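Local coordinates for protein putative aldo/keto reductase (Salmonella enterica subsp. enterica serovar Typhimurium, PDB 4R9O) that probably acts as an NADP-dependent oxidoreductase of the aldo/keto reductase family, built on a TIM barrel, at residues V5-I10 / K80-T85; M22-L27 / E42-L47; Q238-S243 / R285-R290. One frame throughout, in Å; residues are numbered along the deposited sequence.

Contact 1 (V5-I10 / K80-T85)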
loop_
_atom_site.group_PDB
_atom_site.type_symbol
_atom_site.label_atom_id
_atom_site.label_comp_id
_atom_site.label_asym_id
_atom_site.label_seq_id
_atom_site.Cartn_x
_atom_site.Cartn_y
_atom_site.Cartn_z
ATOM N N VAL C 5 -36.861 -15.598 -16.165
ATOM C CA VAL C 5 -36.061 -15.208 -15.014
ATOM C C VAL C 5 -36.829 -15.316 -13.702
ATOM O O VAL C 5 -37.943 -14.808 -13.584
ATOM C CB VAL C 5 -35.543 -13.775 -15.175
ATOM C CG1 VAL C 5 -34.657 -13.387 -13.999
ATOM C CG2 VAL C 5 -34.780 -13.658 -16.462
ATOM N N GLN C 6 -36.218 -15.991 -12.729
ATOM C CA GLN C 6 -36.786 -16.137 -11.395
ATOM C C GLN C 6 -37.078 -14.770 -10.762
ATOM O O GLN C 6 -36.407 -13.776 -11.063
ATOM C CB GLN C 6 -35.830 -16.942 -10.508
ATOM C CG GLN C 6 -36.355 -17.236 -9.114
ATOM C CD GLN C 6 -35.261 -17.697 -8.167
ATOM O OE1 GLN C 6 -34.131 -17.963 -8.586
ATOM N NE2 GLN C 6 -35.592 -17.791 -6.880
ATOM N N ARG C 7 -38.086 -14.716 -9.898
ATOM C CA ARG C 7 -38.367 -13.504 -9.144
ATOM C C ARG C 7 -37.857 -13.688 -7.724
ATOM O O ARG C 7 -37.857 -14.801 -7.201
ATOM C CB ARG C 7 -39.856 -13.184 -9.155
ATOM C CG ARG C 7 -40.434 -13.123 -10.556
ATOM C CD ARG C 7 -41.737 -12.351 -10.595
ATOM N NE ARG C 7 -41.600 -10.999 -10.055
ATOM C CZ ARG C 7 -40.968 -10.003 -10.670
ATOM N NH1 ARG C 7 -40.903 -8.808 -10.098
ATOM N NH2 ARG C 7 -40.389 -10.203 -11.846
ATOM N N VAL C 8 -37.399 -12.603 -7.105
ATOM C CA VAL C 8 -36.750 -12.705 -5.809
ATOM C C VAL C 8 -37.160 -11.549 -4.908
ATOM O O VAL C 8 -37.335 -10.423 -5.365
ATOM C CB VAL C 8 -35.201 -12.737 -5.949
ATOM C CG1 VAL C 8 -34.740 -14.018 -6.634
ATOM C CG2 VAL C 8 -34.695 -11.523 -6.705
ATOM N N THR C 9 -37.353 -11.840 -3.629
ATOM C CA THR C 9 -37.540 -10.783 -2.643
ATOM C C THR C 9 -36.164 -10.300 -2.200
ATOM O O THR C 9 -35.389 -11.068 -1.644
ATOM C CB THR C 9 -38.358 -11.272 -1.436
ATOM O OG1 THR C 9 -39.595 -11.825 -1.900
ATOM C CG2 THR C 9 -38.650 -10.122 -0.483
ATOM N N ILE C 10 -35.854 -9.030 -2.446
ATOM C CA ILE C 10 -34.479 -8.571 -2.267
ATOM C C ILE C 10 -34.108 -8.267 -0.816
ATOM O O ILE C 10 -32.926 -8.229 -0.479
ATOM C CB ILE C 10 -34.200 -7.331 -3.122
ATOM C CG1 ILE C 10 -34.944 -6.117 -2.557
ATOM C CG2 ILE C 10 -34.610 -7.603 -4.568
ATOM C CD1 ILE C 10 -34.680 -4.849 -3.309
ATOM N N LYS C 80 -45.856 -3.225 -15.264
ATOM C CA LYS C 80 -45.165 -4.497 -15.416
ATOM C C LYS C 80 -43.702 -4.405 -14.985
ATOM O O LYS C 80 -43.004 -5.416 -14.911
ATOM C CB LYS C 80 -45.251 -4.979 -16.869
ATOM C CG LYS C 80 -46.669 -5.120 -17.407
ATOM C CD LYS C 80 -46.652 -5.708 -18.815
ATOM C CE LYS C 80 -48.061 -5.881 -19.390
ATOM N NZ LYS C 80 -48.730 -4.579 -19.675
ATOM N N LEU C 81 -43.247 -3.189 -14.702
ATOM C CA LEU C 81 -41.850 -2.953 -14.358
ATOM C C LEU C 81 -41.664 -2.578 -12.892
ATOM O O LEU C 81 -42.554 -2.004 -12.264
ATOM C CB LEU C 81 -41.265 -1.836 -15.223
ATOM C CG LEU C 81 -41.323 -1.951 -16.751
ATOM C CD1 LEU C 81 -41.258 -0.567 -17.399
ATOM C CD2 LEU C 81 -40.183 -2.827 -17.234
ATOM N N GLN C 82 -40.497 -2.907 -12.351
ATOM C CA GLN C 82 -40.046 -2.297 -11.107
ATOM C C GLN C 82 -38.941 -1.322 -11.488
ATOM O O GLN C 82 -37.900 -1.721 -12.014
ATOM C CB GLN C 82 -39.545 -3.331 -10.095
ATOM C CG GLN C 82 -40.585 -4.351 -9.673
ATOM C CD GLN C 82 -40.721 -5.449 -10.700
ATOM O OE1 GLN C 82 -41.831 -5.869 -11.045
ATOM N NE2 GLN C 82 -39.585 -5.909 -11.215
ATOM N N ILE C 83 -39.182 -0.041 -11.257
ATOM C CA ILE C 83 -38.223 0.974 -11.644
ATOM C C ILE C 83 -37.387 1.445 -10.469
ATOM O O ILE C 83 -37.909 1.875 -9.440
ATOM C CB ILE C 83 -38.898 2.186 -12.272
ATOM C CG1 ILE C 83 -39.756 1.735 -13.457
ATOM C CG2 ILE C 83 -37.827 3.194 -12.700
ATOM C CD1 ILE C 83 -40.516 2.856 -14.123
ATOM N N VAL C 84 -36.080 1.350 -10.648
ATOM C CA VAL C 84 -35.124 1.764 -9.638
ATOM C C VAL C 84 -34.369 2.952 -10.193
ATOM O O VAL C 84 -33.879 2.902 -11.322
ATOM C CB VAL C 84 -34.121 0.645 -9.279
ATOM C CG1 VAL C 84 -33.129 1.138 -8.203
ATOM C CG2 VAL C 84 -34.836 -0.629 -8.815
ATOM N N THR C 85 -34.275 4.026 -9.418
ATOM C CA THR C 85 -33.423 5.128 -9.834
ATOM C C THR C 85 -32.627 5.682 -8.652
ATOM O O THR C 85 -32.746 5.188 -7.524
ATOM C CB THR C 85 -34.233 6.249 -10.518
ATOM O OG1 THR C 85 -33.325 7.178 -11.124
ATOM C CG2 THR C 85 -35.141 6.964 -9.524
#

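Contact 2 (M22-L27 / E42-L47)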
loop_
_atom_site.group_PDB
_atom_site.type_symbol
_atom_site.label_atom_id
_atom_site.label_comp_id
_atom_site.label_asym_id
_atom_site.label_seq_id
_atom_site.Cartn_x
_atom_site.Cartn_y
_atom_site.Cartn_z
ATOM N N MET C 22 -32.215 -5.154 -15.855
ATOM C CA MET C 22 -31.778 -4.426 -17.051
ATOM C C MET C 22 -31.325 -3.016 -16.679
ATOM O O MET C 22 -32.122 -2.210 -16.202
ATOM C CB MET C 22 -32.892 -4.360 -18.102
ATOM C CG MET C 22 -32.428 -3.776 -19.432
ATOM S SD MET C 22 -31.194 -4.822 -20.243
ATOM C CE MET C 22 -30.012 -3.600 -20.799
ATOM N N GLY C 23 -30.045 -2.724 -16.900
ATOM C CA GLY C 23 -29.482 -1.413 -16.592
ATOM C C GLY C 23 -29.479 -0.485 -17.806
ATOM O O GLY C 23 -29.130 -0.892 -18.914
ATOM N N TYR C 24 -29.858 0.772 -17.596
ATOM C CA TYR C 24 -30.022 1.698 -18.706
ATOM C C TYR C 24 -29.029 2.866 -18.699
ATOM O O TYR C 24 -29.274 3.894 -19.331
ATOM C CB TYR C 24 -31.464 2.223 -18.722
ATOM C CG TYR C 24 -32.428 1.234 -19.346
ATOM C CD1 TYR C 24 -32.563 1.152 -20.732
ATOM C CD2 TYR C 24 -33.189 0.369 -18.562
ATOM C CE1 TYR C 24 -33.428 0.242 -21.319
ATOM C CE2 TYR C 24 -34.065 -0.551 -19.146
ATOM C CZ TYR C 24 -34.181 -0.607 -20.523
ATOM O OH TYR C 24 -35.050 -1.501 -21.119
ATOM N N TRP C 25 -27.889 2.697 -18.033
ATOM C CA TRP C 25 -26.927 3.789 -17.965
ATOM C C TRP C 25 -26.296 4.102 -19.321
ATOM O O TRP C 25 -25.853 5.226 -19.537
ATOM C CB TRP C 25 -25.845 3.492 -16.910
ATOM C CG TRP C 25 -24.669 2.661 -17.348
ATOM C CD1 TRP C 25 -23.445 3.121 -17.762
ATOM C CD2 TRP C 25 -24.592 1.233 -17.385
ATOM N NE1 TRP C 25 -22.618 2.064 -18.065
ATOM C CE2 TRP C 25 -23.296 0.895 -17.839
ATOM C CE3 TRP C 25 -25.488 0.206 -17.077
ATOM C CZ2 TRP C 25 -22.879 -0.429 -17.998
ATOM C CZ3 TRP C 25 -25.069 -1.109 -17.229
ATOM C CH2 TRP C 25 -23.774 -1.415 -17.686
ATOM N N ARG C 26 -26.294 3.132 -20.238
ATOM C CA ARG C 26 -25.712 3.299 -21.579
ATOM C C ARG C 26 -26.755 3.594 -22.659
ATOM O O ARG C 26 -26.433 3.577 -23.845
ATOM C CB ARG C 26 -24.937 2.039 -21.993
ATOM C CG ARG C 26 -23.742 1.708 -21.120
ATOM C CD ARG C 26 -22.449 2.267 -21.702
ATOM N NE ARG C 26 -21.982 1.483 -22.846
ATOM C CZ ARG C 26 -21.379 1.996 -23.915
ATOM N NH1 ARG C 26 -20.991 1.202 -24.904
ATOM N NH2 ARG C 26 -21.160 3.298 -23.997
ATOM N N LEU C 27 -27.996 3.841 -22.247
ATOM C CA LEU C 27 -29.114 3.988 -23.179
ATOM C C LEU C 27 -28.848 4.955 -24.330
ATOM O O LEU C 27 -29.146 4.634 -25.479
ATOM C CB LEU C 27 -30.371 4.429 -22.429
ATOM C CG LEU C 27 -31.636 4.651 -23.276
ATOM C CD1 LEU C 27 -31.894 3.496 -24.246
ATOM C CD2 LEU C 27 -32.835 4.842 -22.364
ATOM N N GLU C 42 -40.256 -4.547 -24.140
ATOM C CA GLU C 42 -41.186 -5.662 -24.300
ATOM C C GLU C 42 -40.459 -6.992 -24.442
ATOM O O GLU C 42 -40.944 -8.019 -23.976
ATOM C CB GLU C 42 -42.095 -5.435 -25.519
ATOM C CG GLU C 42 -43.123 -4.348 -25.311
ATOM C CD GLU C 42 -44.001 -4.144 -26.523
ATOM O OE1 GLU C 42 -43.620 -4.610 -27.616
ATOM O OE2 GLU C 42 -45.070 -3.515 -26.377
ATOM N N GLU C 43 -39.295 -6.976 -25.086
ATOM C CA GLU C 43 -38.548 -8.209 -25.316
ATOM C C GLU C 43 -37.881 -8.736 -24.043
ATOM O O GLU C 43 -37.837 -9.950 -23.828
ATOM C CB GLU C 43 -37.506 -8.011 -26.423
ATOM C CG GLU C 43 -38.062 -8.327 -27.821
ATOM C CD GLU C 43 -37.164 -7.867 -28.959
ATOM O OE1 GLU C 43 -36.266 -7.038 -28.716
ATOM O OE2 GLU C 43 -37.364 -8.332 -30.102
ATOM N N HIS C 44 -37.362 -7.858 -23.185
ATOM C CA HIS C 44 -36.733 -8.393 -21.984
ATOM C C HIS C 44 -37.815 -8.693 -20.943
ATOM O O HIS C 44 -37.656 -9.592 -20.113
ATOM C CB HIS C 44 -35.600 -7.473 -21.454
ATOM C CG HIS C 44 -36.032 -6.179 -20.819
ATOM N ND1 HIS C 44 -36.818 -6.116 -19.689
ATOM C CD2 HIS C 44 -35.687 -4.899 -21.106
ATOM C CE1 HIS C 44 -36.977 -4.852 -19.335
ATOM N NE2 HIS C 44 -36.295 -4.093 -20.175
ATOM N N LEU C 45 -38.931 -7.984 -21.037
ATOM C CA LEU C 45 -40.119 -8.263 -20.234
ATOM C C LEU C 45 -40.604 -9.694 -20.467
ATOM O O LEU C 45 -40.902 -10.424 -19.522
ATOM C CB LEU C 45 -41.220 -7.260 -20.583
ATOM C CG LEU C 45 -42.066 -6.569 -19.510
ATOM C CD1 LEU C 45 -41.289 -6.334 -18.240
ATOM C CD2 LEU C 45 -42.589 -5.242 -20.050
ATOM N N ASP C 46 -40.668 -10.078 -21.743
ATOM C CA ASP C 46 -41.052 -11.422 -22.163
ATOM C C ASP C 46 -40.143 -12.500 -21.600
ATOM O O ASP C 46 -40.581 -13.618 -21.343
ATOM C CB ASP C 46 -41.049 -11.521 -23.687
ATOM C CG ASP C 46 -42.336 -11.030 -24.306
ATOM O OD1 ASP C 46 -43.402 -11.231 -23.682
ATOM O OD2 ASP C 46 -42.283 -10.454 -25.416
ATOM N N LEU C 47 -38.869 -12.168 -21.430
ATOM C CA LEU C 47 -37.906 -13.111 -20.877
ATOM C C LEU C 47 -37.961 -13.146 -19.349
ATOM O O LEU C 47 -37.303 -13.976 -18.724
ATOM C CB LEU C 47 -36.490 -12.765 -21.343
ATOM C CG LEU C 47 -36.294 -12.669 -22.858
ATOM C CD1 LEU C 47 -34.836 -12.396 -23.209
ATOM C CD2 LEU C 47 -36.809 -13.921 -23.560
#

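Contact 3 (Q238-S243 / R285-R290)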
loop_
_atom_site.group_PDB
_atom_site.type_symbol
_atom_site.label_atom_id
_atom_site.label_comp_id
_atom_site.label_asym_id
_atom_site.label_seq_id
_atom_site.Cartn_x
_atom_site.Cartn_y
_atom_site.Cartn_z
ATOM N N GLN C 238 -16.448 -24.363 -22.021
ATOM C CA GLN C 238 -16.493 -25.647 -22.728
ATOM C C GLN C 238 -16.826 -26.797 -21.786
ATOM O O GLN C 238 -17.643 -27.655 -22.113
ATOM C CB GLN C 238 -15.168 -25.928 -23.437
ATOM C CG GLN C 238 -14.876 -24.991 -24.598
ATOM C CD GLN C 238 -13.528 -25.262 -25.250
ATOM O OE1 GLN C 238 -12.614 -25.801 -24.619
ATOM N NE2 GLN C 238 -13.400 -24.894 -26.524
ATOM N N GLU C 239 -16.202 -26.801 -20.611
ATOM C CA GLU C 239 -16.483 -27.815 -19.597
ATOM C C GLU C 239 -17.958 -27.834 -19.206
ATOM O O GLU C 239 -18.503 -28.882 -18.884
ATOM C CB GLU C 239 -15.634 -27.576 -18.346
ATOM C CG GLU C 239 -14.145 -27.784 -18.542
ATOM C CD GLU C 239 -13.349 -27.463 -17.289
ATOM O OE1 GLU C 239 -12.110 -27.608 -17.323
ATOM O OE2 GLU C 239 -13.963 -27.064 -16.275
ATOM N N LEU C 240 -18.593 -26.666 -19.224
ATOM C CA LEU C 240 -19.985 -26.541 -18.802
ATOM C C LEU C 240 -20.953 -26.591 -19.979
ATOM O O LEU C 240 -22.168 -26.541 -19.789
ATOM C CB LEU C 240 -20.185 -25.234 -18.021
ATOM C CG LEU C 240 -19.475 -25.108 -16.669
ATOM C CD1 LEU C 240 -19.485 -23.676 -16.192
ATOM C CD2 LEU C 240 -20.115 -26.010 -15.626
ATOM N N ASN C 241 -20.405 -26.696 -21.188
ATOM C CA ASN C 241 -21.186 -26.570 -22.420
ATOM C C ASN C 241 -21.950 -25.261 -22.450
ATOM O O ASN C 241 -23.085 -25.209 -22.918
ATOM C CB ASN C 241 -22.151 -27.741 -22.581
ATOM C CG ASN C 241 -21.449 -29.068 -22.533
ATOM O OD1 ASN C 241 -20.468 -29.291 -23.246
ATOM N ND2 ASN C 241 -21.928 -29.959 -21.671
ATOM N N ALA C 242 -21.320 -24.211 -21.933
ATOM C CA ALA C 242 -21.900 -22.877 -21.949
ATOM C C ALA C 242 -21.691 -22.211 -23.307
ATOM O O ALA C 242 -20.612 -22.288 -23.896
ATOM C CB ALA C 242 -21.302 -22.019 -20.833
ATOM N N SER C 243 -22.739 -21.555 -23.793
ATOM C CA SER C 243 -22.716 -20.878 -25.083
ATOM C C SER C 243 -21.650 -19.784 -25.194
ATOM O O SER C 243 -21.160 -19.489 -26.290
ATOM C CB SER C 243 -24.090 -20.273 -25.362
ATOM O OG SER C 243 -23.999 -19.229 -26.316
ATOM N N ARG C 285 -17.468 -25.703 -7.109
ATOM C CA ARG C 285 -16.564 -24.901 -6.285
ATOM C C ARG C 285 -15.199 -24.745 -6.958
ATOM O O ARG C 285 -14.674 -23.638 -7.038
ATOM C CB ARG C 285 -16.407 -25.502 -4.883
ATOM C CG ARG C 285 -17.396 -24.928 -3.884
ATOM C CD ARG C 285 -17.273 -25.543 -2.516
ATOM N NE ARG C 285 -18.188 -24.908 -1.563
ATOM C CZ ARG C 285 -17.880 -23.867 -0.786
ATOM N NH1 ARG C 285 -16.666 -23.322 -0.835
ATOM N NH2 ARG C 285 -18.790 -23.375 0.053
ATOM N N GLN C 286 -14.636 -25.840 -7.464
ATOM C CA GLN C 286 -13.306 -25.777 -8.058
ATOM C C GLN C 286 -13.303 -24.884 -9.290
ATOM O O GLN C 286 -12.329 -24.180 -9.544
ATOM C CB GLN C 286 -12.795 -27.176 -8.395
ATOM C CG GLN C 286 -12.491 -28.006 -7.155
ATOM C CD GLN C 286 -11.793 -29.329 -7.457
ATOM O OE1 GLN C 286 -12.158 -30.356 -6.905
ATOM N NE2 GLN C 286 -10.775 -29.298 -8.308
ATOM N N GLN C 287 -14.405 -24.891 -10.035
ATOM C CA GLN C 287 -14.538 -24.009 -11.185
ATOM C C GLN C 287 -14.616 -22.563 -10.725
ATOM O O GLN C 287 -13.981 -21.700 -11.315
ATOM C CB GLN C 287 -15.766 -24.378 -12.027
ATOM C CG GLN C 287 -15.567 -25.632 -12.863
ATOM C CD GLN C 287 -16.860 -26.132 -13.497
ATOM O OE1 GLN C 287 -17.958 -25.863 -13.001
ATOM N NE2 GLN C 287 -16.731 -26.856 -14.605
ATOM N N TRP C 288 -15.373 -22.308 -9.661
ATOM C CA TRP C 288 -15.482 -20.963 -9.117
ATOM C C TRP C 288 -14.109 -20.482 -8.664
ATOM O O TRP C 288 -13.726 -19.344 -8.908
ATOM C CB TRP C 288 -16.476 -20.915 -7.947
ATOM C CG TRP C 288 -16.799 -19.511 -7.482
ATOM C CD1 TRP C 288 -17.847 -18.736 -7.888
ATOM C CD2 TRP C 288 -16.071 -18.721 -6.528
ATOM N NE1 TRP C 288 -17.814 -17.515 -7.259
ATOM C CE2 TRP C 288 -16.733 -17.482 -6.412
ATOM C CE3 TRP C 288 -14.922 -18.943 -5.759
ATOM C CZ2 TRP C 288 -16.286 -16.463 -5.565
ATOM C CZ3 TRP C 288 -14.485 -17.939 -4.908
ATOM C CH2 TRP C 288 -15.163 -16.710 -4.819
ATOM N N PHE C 289 -13.358 -21.358 -8.011
ATOM C CA PHE C 289 -12.071 -20.954 -7.459
ATOM C C PHE C 289 -11.007 -20.823 -8.545
ATOM O O PHE C 289 -10.137 -19.946 -8.472
ATOM C CB PHE C 289 -11.641 -21.927 -6.361
ATOM C CG PHE C 289 -12.256 -21.608 -5.021
ATOM C CD1 PHE C 289 -11.732 -20.596 -4.234
ATOM C CD2 PHE C 289 -13.372 -22.293 -4.567
ATOM C CE1 PHE C 289 -12.299 -20.280 -3.011
ATOM C CE2 PHE C 289 -13.939 -21.985 -3.334
ATOM C CZ PHE C 289 -13.402 -20.981 -2.562
ATOM N N ARG C 290 -11.105 -21.669 -9.563
ATOM C CA ARG C 290 -10.242 -21.566 -10.735
ATOM C C ARG C 290 -10.433 -20.225 -11.433
ATOM O O ARG C 290 -9.466 -19.591 -11.854
ATOM C CB ARG C 290 -10.521 -22.693 -11.727
ATOM C CG ARG C 290 -9.421 -23.714 -11.841
ATOM C CD ARG C 290 -9.559 -24.482 -13.152
ATOM N NE ARG C 290 -10.806 -25.240 -13.203
ATOM C CZ ARG C 290 -11.315 -25.778 -14.309
ATOM N NH1 ARG C 290 -12.453 -26.454 -14.250
ATOM N NH2 ARG C 290 -10.686 -25.641 -15.471
#

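Contact 1 (V5-I10 / K80-T85)
Arg7 and Gln82 mark the nearest approach of two strands that are not paired with each other, their CA atoms 11.5 Å apart, and their side chains alone bridge the distance. Strand 7-9 is the first arm of the N-terminal beta hairpin: it pairs antiparallel with strand 16-23, which goes on to become a strand of the TIM barrel, while strand 82-90 belongs to the barrel wall. Such a hairpin covers the N-terminal end of the barrel in aldo/keto reductases, and this contact joins it to the start of a wall strand at the surface. The two side chains come from opposite directions, each with CG beside its own backbone N. Arg7 runs out nearly straight and then bends at chi3 (56°), which brings NH1 in front of the amide of Gln82; the glutamine folds at chi2 (81°) and lifts its amide toward the arginine. Guanidinium and amide are steeply inclined, their planes 57° apart. The guanidinium is mainly held from its other corners. NE forms a salt bridge with Glu16 of the second hairpin arm, which probably offsets the charge, and NH2 donates to OG1 of Thr50, just ahead of strand 51-53. Gln82 also pairs with Thr50 through the backbone, so Thr50 links the two sides. NH1 of Arg7 sits 3.4 Å from the amide carbon CD of Gln82, above the amide plane rather than within it.

Contact 2 (M22-L27 / E42-L47)
The first strand-to-helix unit of the TIM barrel, strand 16-23 followed by helix 34-46, folds back on itself where Met22 and Tyr24 meet the imidazole of His44. The CA atoms of Met22 and His44 are 8.0 Å apart, and the histidine ring reaches from the helix into that interval. His44 holds CG between its backbone N and carbonyl carbon (chi1 72°), a rotamer that carries the ring off the helix toward the strand. Its ring is then met in two ways. At the edge, in the ring plane, OH of Tyr24 and NE2 of His44 are hydrogen-bonded at 3.0 Å; the phenol and imidazole approach from opposite directions, and NE2 likewise lies near the plane of the tyrosine ring. Over one face stands Met22, whose CB makes a CH-pi contact 4.2 Å from the His44 ring centroid and 17° off its normal. The next methionine atom, CG, packs at 3.8 Å on CD2 of His44, after which the chain bends and SD leads away, leaving only an oblique sulfur-aromatic approach. On the far side of the imidazole, ND1 is bonded to the carbonyl oxygen of Val49, so both ring nitrogens are engaged and the rotation of the buried ring is fixed. Tyr24 begins a type I turn ending at Leu27, and its side chain lies about 6 Å from that of Tyr58, the likely proton donor. The tyrosine ring lies nearly parallel to that of His54 and edge-to-face with Phe67, and it packs on Leu37, Phe40 and Ile41 of helix 34-46; Ile269 of helix 269-276 and Val52 of strand 51-53 border His44.

Contact 3 (Q238-S243 / R285-R290)
Glu239 reaches out with CG beside its backbone N (chi1 -67°) and the chain extended beyond, while Arg290 bends at chi3 (-63°) to turn its guanidinium end-on to that carboxylate. The arginine grips with two nitrogens, one to each oxygen: NH1 of Arg290 lies a short 2.6 Å from OE2 of Glu239, on its syn lone pair, and NH2 of Arg290 is 3.1 Å from OE1 of Glu239, which lies near the guanidinium plane. The anti lone pair of OE2 is used as well, by NE2 of Gln287, 3.2 Å from Glu239 OE2 in a nearly straight bond of 163°. One carboxylate thus accepts three N-H groups. Both helices lie outside the eight-stranded wall of the TIM barrel: helix 227-240 belongs to the connection between the last two barrel strands, and helix 285-296 is the C-terminal helix. The first ends in a Schellman motif at Asn241, directly beyond the contact. Next to the salt bridge, CD2 of Leu240 packs on the amide of Gln287, 3.4 Å from its OE1, and OE1 accepts from the backbone N of Thr284 just ahead of the helix, which fixes the amide so that NE2 points to the glutamate. Arg285, on the same helix, forms salt bridges with Asp105 and Asp134 of a neighbouring subunit.

Contact 2 is buried, contact 1 lies at the surface, and contact 3 is partly buried on the periphery. Contacts 1 and 2 adjoin: strands 7-9 and 16-23 are neighbours in one sheet, and the contacts touch where Leu81 packs on Leu45 and the backbone N of Val5 probably bonds to the carbonyl oxygen of Leu47. Contact 3, about 13 Å from contact 2 at the nearest atoms, joins two helices, where contact 1 links two strands and contact 2 a strand to a helix. Chemistry follows place: a phenol-imidazole hydrogen bond with CH-pi packing in the interior, a bidentate salt bridge on the periphery, and in contact 1 a charged group held chiefly by third parties.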